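Side-chain contacts in shikimate 5-dehydrogenase AroE (5-dehydroshikimate reductase) (Mycobacterium tuberculosis, PDB 4P4G), which probably catalyses the reversible NADP-dependent reduction of 3-dehydroshikimate to shikimate, the fourth of seven steps on the route to chorismate: residues L121-G126 / G202-I207; G176-A181 / A198-T203; L188-P193 / T220-A225. All blocks are in the same frame, centred on the assembly; numbering follows the deposited sequence.

Interaction 1. Residues L121-G126 / G202-I207. With SO4 (sulfate ion), chain J.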
ATOM      1  N   LEU A 121     -11.818  -8.546   5.345  1.00  7.88           N
ATOM      2  CA  LEU A 121     -12.419  -7.981   4.145  1.00 10.80           C
ATOM      3  C   LEU A 121     -11.389  -7.080   3.486  1.00 10.82           C
ATOM      4  O   LEU A 121     -10.674  -6.341   4.169  1.00 12.54           O
ATOM      5  CB  LEU A 121     -13.639  -7.159   4.558  1.00 14.29           C
ATOM      6  CG  LEU A 121     -14.889  -7.009   3.713  1.00 21.55           C
ATOM      7  CD1 LEU A 121     -15.442  -8.360   3.360  1.00 25.69           C
ATOM      8  CD2 LEU A 121     -15.914  -6.252   4.539  1.00 20.22           C
ATOM      9  N   VAL A 122     -11.302  -7.134   2.160  1.00  8.56           N
ATOM     10  CA  VAL A 122     -10.428  -6.229   1.421  1.00  8.20           C
ATOM     11  C   VAL A 122     -11.291  -5.518   0.414  1.00  8.46           C
ATOM     12  O   VAL A 122     -12.005  -6.162  -0.348  1.00  9.59           O
ATOM     13  CB  VAL A 122      -9.308  -6.989   0.667  1.00  9.94           C
ATOM     14  CG1 VAL A 122      -8.633  -6.089  -0.384  1.00 10.98           C
ATOM     15  CG2 VAL A 122      -8.282  -7.551   1.652  1.00 10.41           C
ATOM     16  N   LEU A 123     -11.239  -4.192   0.414  1.00  7.52           N
ATOM     17  CA  LEU A 123     -11.970  -3.425  -0.592  1.00  9.81           C
ATOM     18  C   LEU A 123     -11.065  -2.970  -1.716  1.00  9.54           C
ATOM     19  O   LEU A 123     -10.025  -2.351  -1.474  1.00  9.84           O
ATOM     20  CB  LEU A 123     -12.605  -2.191   0.020  1.00  9.98           C
ATOM     21  CG  LEU A 123     -13.431  -2.361   1.281  1.00 12.75           C
ATOM     22  CD1 LEU A 123     -14.076  -1.034   1.627  1.00 12.74           C
ATOM     23  CD2 LEU A 123     -14.461  -3.447   1.090  1.00 14.40           C
ATOM     24  N   GLY A 124     -11.470  -3.280  -2.942  1.00 10.83           N
ATOM     25  CA  GLY A 124     -10.784  -2.790  -4.125  1.00 12.01           C
ATOM     26  C   GLY A 124     -10.076  -3.872  -4.902  1.00 12.69           C
ATOM     27  O   GLY A 124      -9.909  -4.986  -4.410  1.00 14.85           O
ATOM     28  N   SER A 125      -9.647  -3.533  -6.115  1.00 13.97           N
ATOM     29  CA  SER A 125      -8.878  -4.463  -6.940  1.00 18.25           C
ATOM     30  C   SER A 125      -7.739  -3.744  -7.664  1.00 19.76           C
ATOM     31  O   SER A 125      -7.246  -4.216  -8.700  1.00 22.16           O
ATOM     32  CB  SER A 125      -9.790  -5.161  -7.949  1.00 21.72           C
ATOM     33  OG  SER A 125     -10.388  -4.218  -8.818  1.00 23.83           O
ATOM     34  N   GLY A 126      -7.336  -2.596  -7.128  1.00 16.96           N
ATOM     35  CA  GLY A 126      -6.217  -1.839  -7.668  1.00 17.49           C
ATOM     36  C   GLY A 126      -4.876  -2.400  -7.234  1.00 17.61           C
ATOM     37  O   GLY A 126      -4.794  -3.522  -6.733  1.00 16.37           O
ATOM     38  N   GLY A 202     -22.069   3.291   5.908  1.00 15.84           N
ATOM     39  CA  GLY A 202     -23.057   2.865   6.890  1.00 17.63           C
ATOM     40  C   GLY A 202     -23.070   1.357   7.066  1.00 19.74           C
ATOM     41  O   GLY A 202     -23.234   0.839   8.176  1.00 23.63           O
ATOM     42  N   THR A 203     -22.894   0.646   5.959  1.00 17.99           N
ATOM     43  CA  THR A 203     -22.848  -0.814   5.975  1.00 17.28           C
ATOM     44  C   THR A 203     -21.524  -1.323   6.540  1.00 15.57           C
ATOM     45  O   THR A 203     -21.493  -2.287   7.316  1.00 19.19           O
ATOM     46  CB  THR A 203     -23.068  -1.374   4.561  1.00 18.38           C
ATOM     47  OG1 THR A 203     -24.367  -0.979   4.103  1.00 21.26           O
ATOM     48  CG2 THR A 203     -22.979  -2.893   4.557  1.00 19.85           C
ATOM     49  N   LEU A 204     -20.436  -0.671   6.149  1.00 14.49           N
ATOM     50  CA  LEU A 204     -19.093  -1.055   6.577  1.00 14.57           C
ATOM     51  C   LEU A 204     -18.761  -0.632   8.017  1.00 16.00           C
ATOM     52  O   LEU A 204     -17.826  -1.164   8.612  1.00 15.82           O
ATOM     53  CB  LEU A 204     -18.056  -0.479   5.611  1.00 13.32           C
ATOM     54  CG  LEU A 204     -18.116  -0.899   4.139  1.00 14.01           C
ATOM     55  CD1 LEU A 204     -17.237   0.051   3.326  1.00 13.62           C
ATOM     56  CD2 LEU A 204     -17.672  -2.337   3.966  1.00 17.62           C
ATOM     57  N   ALA A 205     -19.537   0.299   8.575  1.00 14.93           N
ATOM     58  CA  ALA A 205     -19.191   0.936   9.857  1.00 16.59           C
ATOM     59  C   ALA A 205     -19.055  -0.051  11.007  1.00 18.96           C
ATOM     60  O   ALA A 205     -18.383   0.231  12.001  1.00 19.05           O
ATOM     61  CB  ALA A 205     -20.207   2.009  10.211  1.00 18.91           C
ATOM     62  N   ALA A 206     -19.708  -1.202  10.872  1.00 18.23           N
ATOM     63  CA  ALA A 206     -19.744  -2.208  11.928  1.00 18.25           C
ATOM     64  C   ALA A 206     -18.474  -3.049  12.059  1.00 17.23           C
ATOM     65  O   ALA A 206     -18.396  -3.908  12.935  1.00 19.86           O
ATOM     66  CB  ALA A 206     -20.955  -3.111  11.743  1.00 21.21           C
ATOM     67  N   ILE A 207     -17.486  -2.810  11.202  1.00 15.94           N
ATOM     68  CA  ILE A 207     -16.253  -3.605  11.247  1.00 14.09           C
ATOM     69  C   ILE A 207     -15.452  -3.239  12.497  1.00 14.27           C
ATOM     70  O   ILE A 207     -15.337  -2.057  12.843  1.00 13.17           O
ATOM     71  CB  ILE A 207     -15.402  -3.411   9.973  1.00 13.57           C
ATOM     72  CG1 ILE A 207     -14.365  -4.525   9.818  1.00 15.70           C
ATOM     73  CG2 ILE A 207     -14.716  -2.053   9.950  1.00 14.52           C
ATOM     74  CD1 ILE A 207     -14.937  -5.781   9.207  1.00 17.93           C
TER
HETATM   75  S   SO4 J 308     -12.410  -1.376  -7.707  1.00 23.85           S
HETATM   76  O1  SO4 J 308     -13.390  -1.303  -6.622  1.00 10.81           O
HETATM   77  O2  SO4 J 308     -12.516  -2.647  -8.428  1.00 24.85           O
HETATM   78  O3  SO4 J 308     -12.671  -0.289  -8.657  1.00 25.10           O
HETATM   79  O4  SO4 J 308     -11.039  -1.192  -7.203  1.00 23.35           O

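Interaction 2. Residues G176-A181 / A198-T203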
ATOM      1  N   GLY A 176     -26.230  -7.187  -2.509  1.00 24.05           N
ATOM      2  CA  GLY A 176     -26.938  -7.518  -1.282  1.00 24.53           C
ATOM      3  C   GLY A 176     -26.184  -8.395  -0.308  1.00 23.54           C
ATOM      4  O   GLY A 176     -26.733  -8.815   0.713  1.00 26.16           O
ATOM      5  N   GLY A 177     -24.921  -8.669  -0.605  1.00 18.62           N
ATOM      6  CA  GLY A 177     -24.138  -9.546   0.247  1.00 15.66           C
ATOM      7  C   GLY A 177     -23.166  -8.818   1.156  1.00 16.65           C
ATOM      8  O   GLY A 177     -22.540  -9.434   2.024  1.00 16.95           O
ATOM      9  N   LEU A 178     -23.040  -7.508   0.976  1.00 16.40           N
ATOM     10  CA  LEU A 178     -22.032  -6.758   1.720  1.00 15.56           C
ATOM     11  C   LEU A 178     -22.267  -6.801   3.238  1.00 17.21           C
ATOM     12  O   LEU A 178     -21.332  -7.007   4.002  1.00 17.88           O
ATOM     13  CB  LEU A 178     -21.949  -5.315   1.216  1.00 17.46           C
ATOM     14  CG  LEU A 178     -20.840  -4.468   1.842  1.00 15.96           C
ATOM     15  CD1 LEU A 178     -19.485  -5.145   1.703  1.00 15.39           C
ATOM     16  CD2 LEU A 178     -20.800  -3.087   1.208  1.00 16.42           C
ATOM     17  N   ALA A 179     -23.513  -6.634   3.666  1.00 20.66           N
ATOM     18  CA  ALA A 179     -23.832  -6.619   5.097  1.00 22.67           C
ATOM     19  C   ALA A 179     -23.417  -7.915   5.801  1.00 22.96           C
ATOM     20  O   ALA A 179     -22.833  -7.886   6.887  1.00 23.43           O
ATOM     21  CB  ALA A 179     -25.316  -6.350   5.308  1.00 25.17           C
ATOM     22  N   ASP A 180     -23.719  -9.047   5.179  1.00 23.58           N
ATOM     23  CA  ASP A 180     -23.342 -10.343   5.742  1.00 26.03           C
ATOM     24  C   ASP A 180     -21.819 -10.552   5.731  1.00 23.52           C
ATOM     25  O   ASP A 180     -21.259 -11.166   6.640  1.00 24.15           O
ATOM     26  CB  ASP A 180     -24.064 -11.466   5.000  1.00 31.02           C
ATOM     27  CG  ASP A 180     -25.573 -11.446   5.233  1.00 37.77           C
ATOM     28  OD1 ASP A 180     -26.006 -11.036   6.335  1.00 40.71           O
ATOM     29  OD2 ASP A 180     -26.324 -11.843   4.313  1.00 38.50           O
ATOM     30  N   ALA A 181     -21.151 -10.033   4.708  1.00 21.18           N
ATOM     31  CA  ALA A 181     -19.691 -10.108   4.636  1.00 17.82           C
ATOM     32  C   ALA A 181     -19.048  -9.314   5.776  1.00 19.05           C
ATOM     33  O   ALA A 181     -18.068  -9.756   6.387  1.00 19.60           O
ATOM     34  CB  ALA A 181     -19.204  -9.624   3.283  1.00 15.36           C
ATOM     35  N   ALA A 198     -17.393   6.068   0.721  1.00 11.49           N
ATOM     36  CA  ALA A 198     -18.391   6.887   1.428  1.00 11.96           C
ATOM     37  C   ALA A 198     -19.816   6.337   1.339  1.00 14.56           C
ATOM     38  O   ALA A 198     -20.553   6.346   2.329  1.00 17.52           O
ATOM     39  CB  ALA A 198     -18.355   8.326   0.926  1.00 14.46           C
ATOM     40  N   GLY A 199     -20.206   5.871   0.154  1.00 15.80           N
ATOM     41  CA  GLY A 199     -21.572   5.426  -0.086  1.00 16.82           C
ATOM     42  C   GLY A 199     -21.900   4.092   0.560  1.00 17.68           C
ATOM     43  O   GLY A 199     -23.060   3.673   0.584  1.00 22.34           O
ATOM     44  N   TYR A 200     -20.882   3.421   1.085  1.00 14.37           N
ATOM     45  CA  TYR A 200     -21.077   2.135   1.745  1.00 15.18           C
ATOM     46  C   TYR A 200     -20.705   2.221   3.216  1.00 14.99           C
ATOM     47  O   TYR A 200     -20.694   1.215   3.909  1.00 13.95           O
ATOM     48  CB  TYR A 200     -20.224   1.052   1.076  1.00 15.72           C
ATOM     49  CG  TYR A 200     -20.547   0.889  -0.386  1.00 17.30           C
ATOM     50  CD1 TYR A 200     -21.664   0.178  -0.787  1.00 17.36           C
ATOM     51  CD2 TYR A 200     -19.759   1.485  -1.359  1.00 18.02           C
ATOM     52  CE1 TYR A 200     -21.978   0.037  -2.131  1.00 19.07           C
ATOM     53  CE2 TYR A 200     -20.062   1.360  -2.704  1.00 18.46           C
ATOM     54  CZ  TYR A 200     -21.174   0.627  -3.086  1.00 18.07           C
ATOM     55  OH  TYR A 200     -21.498   0.495  -4.427  1.00 17.47           O
ATOM     56  N   ALA A 201     -20.382   3.423   3.683  1.00 15.48           N
ATOM     57  CA  ALA A 201     -19.817   3.574   5.020  1.00 15.25           C
ATOM     58  C   ALA A 201     -20.769   3.107   6.116  1.00 17.02           C
ATOM     59  O   ALA A 201     -20.323   2.557   7.124  1.00 20.12           O
ATOM     60  CB  ALA A 201     -19.365   5.006   5.264  1.00 15.53           C
ATOM     61  N   GLY A 202     -22.069   3.291   5.908  1.00 15.84           N
ATOM     62  CA  GLY A 202     -23.057   2.865   6.890  1.00 17.63           C
ATOM     63  C   GLY A 202     -23.070   1.357   7.066  1.00 19.74           C
ATOM     64  O   GLY A 202     -23.234   0.839   8.176  1.00 23.63           O
ATOM     65  N   THR A 203     -22.894   0.646   5.959  1.00 17.99           N
ATOM     66  CA  THR A 203     -22.848  -0.814   5.975  1.00 17.28           C
ATOM     67  C   THR A 203     -21.524  -1.323   6.540  1.00 15.57           C
ATOM     68  O   THR A 203     -21.493  -2.287   7.316  1.00 19.19           O
ATOM     69  CB  THR A 203     -23.068  -1.374   4.561  1.00 18.38           C
ATOM     70  OG1 THR A 203     -24.367  -0.979   4.103  1.00 21.26           O
ATOM     71  CG2 THR A 203     -22.979  -2.893   4.557  1.00 19.85           C
TER

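Interaction 3. Residues L188-P193 / T220-A225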
ATOM      1  N   LEU A 188     -11.068  -4.904   8.230  1.00  9.05           N
ATOM      2  CA  LEU A 188     -11.329  -4.407   6.888  1.00  9.67           C
ATOM      3  C   LEU A 188     -10.121  -3.602   6.415  1.00  9.33           C
ATOM      4  O   LEU A 188      -9.682  -2.671   7.095  1.00  9.97           O
ATOM      5  CB  LEU A 188     -12.576  -3.518   6.927  1.00 13.43           C
ATOM      6  CG  LEU A 188     -12.960  -2.668   5.727  1.00 16.05           C
ATOM      7  CD1 LEU A 188     -13.216  -3.570   4.560  1.00 17.09           C
ATOM      8  CD2 LEU A 188     -14.204  -1.830   6.046  1.00 17.26           C
ATOM      9  N   VAL A 189      -9.562  -3.964   5.264  1.00  8.47           N
ATOM     10  CA  VAL A 189      -8.527  -3.140   4.651  1.00  7.38           C
ATOM     11  C   VAL A 189      -9.104  -2.485   3.408  1.00  7.98           C
ATOM     12  O   VAL A 189      -9.504  -3.178   2.463  1.00  8.75           O
ATOM     13  CB  VAL A 189      -7.277  -3.939   4.280  1.00  9.92           C
ATOM     14  CG1 VAL A 189      -6.234  -3.003   3.669  1.00 10.53           C
ATOM     15  CG2 VAL A 189      -6.714  -4.674   5.512  1.00 11.03           C
ATOM     16  N   SER A 190      -9.162  -1.157   3.404  1.00  7.52           N
ATOM     17  CA  SER A 190      -9.777  -0.446   2.272  1.00 10.14           C
ATOM     18  C   SER A 190      -8.751   0.157   1.335  1.00 10.49           C
ATOM     19  O   SER A 190      -7.917   0.973   1.749  1.00  9.94           O
ATOM     20  CB  SER A 190     -10.714   0.655   2.764  1.00 11.11           C
ATOM     21  OG  SER A 190     -11.280   1.337   1.652  1.00 12.32           O
ATOM     22  N   THR A 191      -8.814  -0.227   0.061  1.00  7.86           N
ATOM     23  CA  THR A 191      -7.895   0.335  -0.930  1.00 11.31           C
ATOM     24  C   THR A 191      -8.603   1.142  -2.018  1.00 12.85           C
ATOM     25  O   THR A 191      -7.985   1.508  -3.025  1.00 16.31           O
ATOM     26  CB  THR A 191      -6.986  -0.755  -1.569  1.00 11.93           C
ATOM     27  OG1 THR A 191      -7.751  -1.577  -2.458  1.00 14.78           O
ATOM     28  CG2 THR A 191      -6.354  -1.644  -0.502  1.00 12.65           C
ATOM     29  N   ILE A 192      -9.891   1.428  -1.815  1.00  9.59           N
ATOM     30  CA  ILE A 192     -10.690   2.178  -2.787  1.00  9.64           C
ATOM     31  C   ILE A 192     -10.692   3.679  -2.473  1.00 11.27           C
ATOM     32  O   ILE A 192     -10.323   4.075  -1.356  1.00 11.84           O
ATOM     33  CB  ILE A 192     -12.153   1.659  -2.866  1.00 14.36           C
ATOM     34  CG1 ILE A 192     -12.845   1.734  -1.505  1.00 14.59           C
ATOM     35  CG2 ILE A 192     -12.181   0.255  -3.408  1.00 17.55           C
ATOM     36  CD1 ILE A 192     -14.314   1.297  -1.560  1.00 13.39           C
ATOM     37  N   PRO A 193     -11.080   4.523  -3.454  1.00 11.96           N
ATOM     38  CA  PRO A 193     -11.109   5.968  -3.182  1.00 12.45           C
ATOM     39  C   PRO A 193     -12.088   6.290  -2.064  1.00 13.08           C
ATOM     40  O   PRO A 193     -13.079   5.576  -1.897  1.00 12.68           O
ATOM     41  CB  PRO A 193     -11.616   6.563  -4.493  1.00 14.39           C
ATOM     42  CG  PRO A 193     -11.160   5.594  -5.538  1.00 15.05           C
ATOM     43  CD  PRO A 193     -11.284   4.235  -4.888  1.00 14.42           C
ATOM     44  N   THR A 220     -11.343   9.993   6.276  1.00  9.42           N
ATOM     45  CA  THR A 220     -12.280   9.623   5.224  1.00  9.62           C
ATOM     46  C   THR A 220     -13.660   9.425   5.828  1.00  9.70           C
ATOM     47  O   THR A 220     -13.781   9.164   7.046  1.00  8.40           O
ATOM     48  CB  THR A 220     -11.853   8.327   4.548  1.00 10.37           C
ATOM     49  OG1 THR A 220     -11.815   7.270   5.518  1.00 11.14           O
ATOM     50  CG2 THR A 220     -10.497   8.489   3.919  1.00 11.29           C
ATOM     51  N   PRO A 221     -14.714   9.550   5.004  1.00 10.36           N
ATOM     52  CA  PRO A 221     -16.060   9.239   5.494  1.00 10.54           C
ATOM     53  C   PRO A 221     -16.144   7.853   6.117  1.00 10.61           C
ATOM     54  O   PRO A 221     -16.811   7.681   7.149  1.00  9.33           O
ATOM     55  CB  PRO A 221     -16.923   9.331   4.224  1.00 11.46           C
ATOM     56  CG  PRO A 221     -16.229  10.403   3.424  1.00 10.19           C
ATOM     57  CD  PRO A 221     -14.750  10.158   3.655  1.00 10.27           C
ATOM     58  N   LEU A 222     -15.469   6.878   5.507  1.00  8.31           N
ATOM     59  CA  LEU A 222     -15.422   5.520   6.038  1.00 10.07           C
ATOM     60  C   LEU A 222     -14.803   5.477   7.429  1.00  9.38           C
ATOM     61  O   LEU A 222     -15.333   4.837   8.331  1.00 10.66           O
ATOM     62  CB  LEU A 222     -14.632   4.615   5.097  1.00 10.88           C
ATOM     63  CG  LEU A 222     -14.554   3.160   5.564  1.00 12.70           C
ATOM     64  CD1 LEU A 222     -15.959   2.600   5.764  1.00 15.93           C
ATOM     65  CD2 LEU A 222     -13.753   2.312   4.585  1.00 12.23           C
ATOM     66  N   ALA A 223     -13.674   6.161   7.599  1.00  9.69           N
ATOM     67  CA  ALA A 223     -13.006   6.228   8.900  1.00 11.15           C
ATOM     68  C   ALA A 223     -13.886   6.898   9.956  1.00 10.75           C
ATOM     69  O   ALA A 223     -13.924   6.461  11.102  1.00 13.19           O
ATOM     70  CB  ALA A 223     -11.668   6.939   8.774  1.00 11.12           C
ATOM     71  N   ALA A 224     -14.597   7.960   9.577  1.00  9.12           N
ATOM     72  CA  ALA A 224     -15.499   8.623  10.520  1.00 11.33           C
ATOM     73  C   ALA A 224     -16.620   7.696  10.970  1.00 12.78           C
ATOM     74  O   ALA A 224     -17.034   7.728  12.128  1.00 12.98           O
ATOM     75  CB  ALA A 224     -16.073   9.897   9.915  1.00 14.61           C
ATOM     76  N   ALA A 225     -17.121   6.890  10.038  1.00 10.90           N
ATOM     77  CA  ALA A 225     -18.214   5.962  10.314  1.00 11.36           C
ATOM     78  C   ALA A 225     -17.797   4.845  11.269  1.00 11.57           C
ATOM     79  O   ALA A 225     -18.484   4.561  12.253  1.00 12.71           O
ATOM     80  CB  ALA A 225     -18.738   5.379   8.998  1.00 12.12           C
TER

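Interaction 1. Residues L121-G126 / G202-I207
No flat side-chain group enters the contact of Leu204 with Leu121 and Leu123, so there are no ring faces or edges to match; branched methyls meet instead. Leu123 and Leu204 reach toward each other tip to tip, Leu123 CD1 standing 3.7 Å from Leu204 CD1. CG anti to the carbonyl carbon (chi1 -50° in Leu123) extends each so the CD1 methyls meet. The second branch of Leu204 turns to the leucine two residues earlier on the strand, where Leu204 CD2 and Leu121 CD2 are a looser 4.3 Å apart. All three leucines are buried, and the interface has no hydrogen bond. Leu188 of the adjacent strand fills in against Leu121 and Leu123. A 3.1 Å bond from Ile207 N to Leu204 O closes a type I turn beginning at Leu204. Past the strand end, Ser125 binds a sulfate: Ser125 N donates to O4 at 2.9 Å and Ser125 OG to O2 at 2.7 Å, while the backbone nitrogens of Arg149 and Asn150 hold the same ion. The sulfate, probably from the crystallisation liquor, may mark a phosphate position of NADP; Gly124 and Gly126 fit a GxGxxA pattern, as in the glycine-rich turn after the first strand of a Rossmann fold.

Interaction 2. Residues G176-A181 / A198-T203
Two helical elements on one side of the parallel sheet of the Rossmann-type domain meet here, the start of helix 178-184 against the short helix 201-204 and Tyr200 just before it. Leu178 carries the contact from the first side. Its CG is anti to the backbone N (chi1 -175°), which sends CG and the CD2 branch toward Tyr200 and Thr203, while CD1 turns to Leu204. Leu178 CD2 comes within 3.9 Å of Tyr200 CD1, and the two side chains cross at about a right angle, the methyl approaching the ring obliquely. The same Leu178 CD2 also rests 4.2 Å from Tyr200 CB, at the root of the ring. The far end of the tyrosine is fixed elsewhere: its OH is hydrogen-bonded to Asp174 OD1 and its ring stacks with Phe173, both in the loop ahead of Leu178.

Helix 178-184 belongs to the crossover that carries the chain from strand 167-172, at one border of the sheet, to strand 187-190 beyond the two strands between; helix 201-204 lies on the connection that follows. Thr203 joins the two by its methyl. With CG2 anti to the backbone N, this branch points at the first turn of the facing helix, Thr203 CG2 lying 3.8 Å from Leu178 CG. The same methyl, Thr203 CG2, also lies 3.9 Å from Ala179 CA and 4.2 Å from Ala179 CB, where the helix backbone itself forms part of the surface. Leu178 is buried, whereas Ala179 lies at the solvent border with Thr203 partly covered beside it.

Interaction 3. Residues L188-P193 / T220-A225
This is buried, mostly apolar packing of a helix on a sheet: Leu222, in the first turn of helix 221-229, lies against Leu188 and Ser190 near the end of strand 187-190 in the parallel sheet of the Rossmann-type domain. One methyl does the touching. Leu222 CD2 sits 3.9 Å from Ser190 CB and 4.0 Å from Ser190 OG, so it leans on the whole short side chain of the serine. Its further neighbour is the leucine two residues earlier on the same face of the strand, with Leu188 CD2 at 4.4 Å from Leu222 CD2. Leu222 reaches the strand because its CG is anti to the backbone N (chi1 -179°), which carries the branches away from the helix. No hydrogen bond links the two segments.

The helix start is fixed by Thr220 as N-cap: Ala223 N donates to Thr220 OG1 at 3.0 Å, with 158° at the hydrogen. Thr220 OG1 is also hydrogen-bonded to Asp212 OD2, which ties the cap to the end of strand 209-212. Val189, on the opposite face of strand 187-190, packs on Ala132 and Leu136 of helix 129-139. The strand is thus sandwiched between helices. Leu222 also touches Leu204, and Ala225 packs on Ala201, placing helix 221-229 beside helix 201-204 on the same side of the sheet.

From the N terminus, strand 119-123 and its glycine turn come first, and interaction 1 returns to them only after 75 intervening residues. Interaction 2 closes a much shorter loop of 16 residues within that span, ending on the same helix 201-204, with Gly202 and Thr203 common to both. Interaction 3 opens at strand 187-190, inside both loops, and closes beyond them at helix 221-229, so it crosses interactions 1 and 2. Strands 119-123 and 187-190 are sheet neighbours, joined by backbone hydrogen bonds such as that between Leu121 and Val189. Helix 201-204 lies between: interaction 2 binds it to helix 178-184, interaction 1 to strand 119-123, and interaction 3 sets helix 221-229 on strand 187-190.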